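Local coordinates for protein 2,3-dimethylmalate lyase (Aspergillus niger, PDB 3FA4) that belongs to the phosphoenolpyruvate phosphomutase family of TIM-barrel proteins and binds a magnesium ion, at residues R68-A71 / E72-S75. Numbering follows the deposited sequence.
Sequences RANA and EMIS
R68 and E72 run side by side, one turn apart on helix 64-75, and form a salt bridge: R68 NE lies 3.1 Å from E72 OE2, and R68 NH2 adds a weak bond to the same oxygen. The E72 chain is extended, whereas R68 bends at chi2, which lays its guanidinium beside the carboxylate with the two planes 29° apart. OE2 is met nearly along its C-O bond but sits out of the guanidinium plane, and the NE bond is well bent (135°). S107 OG also bonds OE2, while E72 OE1 pairs with R106 and R68 of the second subunit; R68 NH2 in turn reaches E72 of that subunit. On another side of the helix the amide of N70 extends alongside M73; M73 CE touches N70 OD1 at 3.4 Å, and I74 CD1 packs against N70 ND2 at 3.6 Å; ND2 itself bonds Y26 O. One turn on from A71, S75 OG, set beside its own backbone N (chi1 -56°), folds back to A71 O at 2.7 Å. That carbonyl of A71 also accepts S75 N at 2.8 Å, the two donors coming from opposite faces of its plane. A71 and I74 pack on strands 42-44 and 83-86, S75 on 83-86, a mostly apolar side turned to the barrel, while the E72 carboxylates of both subunits probably offset the repulsion between the two R68 guanidinium groups close across the interface.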
ATOM      1  N   ARG B  68       6.179   6.725   4.933  1.00 35.67           N
ATOM      2  CA  ARG B  68       6.554   7.189   3.599  1.00 35.10           C
ATOM      3  C   ARG B  68       5.375   7.541   2.687  1.00 34.96           C
ATOM      4  O   ARG B  68       5.485   8.480   1.914  1.00 34.70           O
ATOM      5  CB  ARG B  68       7.396   6.121   2.907  1.00 36.03           C
ATOM      6  CG  ARG B  68       7.891   6.551   1.523  1.00 35.66           C
ATOM      7  CD  ARG B  68       7.042   5.968   0.408  1.00 37.74           C
ATOM      8  NE  ARG B  68       7.536   6.479  -0.872  1.00 40.42           N
ATOM      9  CZ  ARG B  68       8.265   5.795  -1.755  1.00 39.40           C
ATOM     10  NH1 ARG B  68       8.595   4.537  -1.553  1.00 38.10           N
ATOM     11  NH2 ARG B  68       8.631   6.366  -2.860  1.00 41.33           N
ATOM     12  N   ALA B  69       4.262   6.782   2.736  1.00 34.43           N
ATOM     13  CA  ALA B  69       3.124   7.107   1.856  1.00 33.43           C
ATOM     14  C   ALA B  69       2.551   8.479   2.257  1.00 33.32           C
ATOM     15  O   ALA B  69       2.237   9.331   1.381  1.00 32.63           O
ATOM     16  CB  ALA B  69       2.115   6.047   1.839  1.00 33.75           C
ATOM     17  N   ASN B  70       2.564   8.741   3.566  1.00 33.81           N
ATOM     18  CA  ASN B  70       1.986   9.985   4.124  1.00 33.57           C
ATOM     19  C   ASN B  70       2.921  11.141   3.862  1.00 33.87           C
ATOM     20  O   ASN B  70       2.444  12.153   3.395  1.00 34.60           O
ATOM     21  CB  ASN B  70       1.543   9.845   5.599  1.00 33.89           C
ATOM     22  CG  ASN B  70       0.419  10.835   5.990  1.00 35.11           C
ATOM     23  OD1 ASN B  70      -0.566  10.955   5.321  1.00 37.17           O
ATOM     24  ND2 ASN B  70       0.575  11.501   7.092  1.00 35.60           N
ATOM     25  N   ALA B  71       4.240  10.972   4.068  1.00 33.24           N
ATOM     26  CA  ALA B  71       5.227  12.057   3.748  1.00 34.44           C
ATOM     27  C   ALA B  71       5.317  12.402   2.279  1.00 34.55           C
ATOM     28  O   ALA B  71       5.415  13.591   1.951  1.00 38.01           O
ATOM     29  CB  ALA B  71       6.672  11.757   4.353  1.00 32.38           C
ATOM     30  N   GLU B  72       5.355  11.401   1.378  1.00 33.91           N
ATOM     31  CA  GLU B  72       5.279  11.664  -0.027  1.00 32.55           C
ATOM     32  C   GLU B  72       4.045  12.414  -0.484  1.00 33.83           C
ATOM     33  O   GLU B  72       4.124  13.227  -1.406  1.00 34.57           O
ATOM     34  CB  GLU B  72       5.336  10.402  -0.832  1.00 32.89           C
ATOM     35  CG  GLU B  72       5.419  10.702  -2.340  1.00 33.44           C
ATOM     36  CD  GLU B  72       5.732   9.489  -3.213  1.00 36.64           C
ATOM     37  OE1 GLU B  72       5.630   9.583  -4.443  1.00 38.23           O
ATOM     38  OE2 GLU B  72       6.008   8.431  -2.653  1.00 36.98           O
ATOM     39  N   MET B  73       2.888  12.075   0.069  1.00 34.29           N
ATOM     40  CA  MET B  73       1.698  12.804  -0.219  1.00 36.54           C
ATOM     41  C   MET B  73       1.779  14.266   0.262  1.00 37.74           C
ATOM     42  O   MET B  73       1.416  15.190  -0.502  1.00 39.41           O
ATOM     43  CB  MET B  73       0.512  12.083   0.397  1.00 36.44           C
ATOM     44  CG  MET B  73      -0.824  12.663  -0.002  1.00 38.19           C
ATOM     45  SD  MET B  73      -1.406  13.910   1.165  1.00 39.09           S
ATOM     46  CE  MET B  73      -1.278  13.021   2.773  1.00 32.90           C
ATOM     47  N   ILE B  74       2.242  14.502   1.495  1.00 37.05           N
ATOM     48  CA  ILE B  74       2.351  15.902   2.004  1.00 36.61           C
ATOM     49  C   ILE B  74       3.423  16.727   1.271  1.00 37.04           C
ATOM     50  O   ILE B  74       3.200  17.869   0.933  1.00 37.66           O
ATOM     51  CB  ILE B  74       2.530  15.886   3.579  1.00 37.87           C
ATOM     52  CG1 ILE B  74       1.291  15.189   4.223  1.00 36.08           C
ATOM     53  CG2 ILE B  74       2.765  17.289   4.138  1.00 35.48           C
ATOM     54  CD1 ILE B  74       1.438  14.680   5.753  1.00 35.63           C
ATOM     55  N   SER B  75       4.590  16.142   0.998  1.00 36.37           N
ATOM     56  CA  SER B  75       5.597  16.771   0.191  1.00 34.04           C
ATOM     57  C   SER B  75       5.145  17.190  -1.196  1.00 34.09           C
ATOM     58  O   SER B  75       5.700  18.124  -1.752  1.00 34.20           O
ATOM     59  CB  SER B  75       6.784  15.838   0.011  1.00 34.03           C
ATOM     60  OG  SER B  75       7.316  15.413   1.253  1.00 37.78           O
TER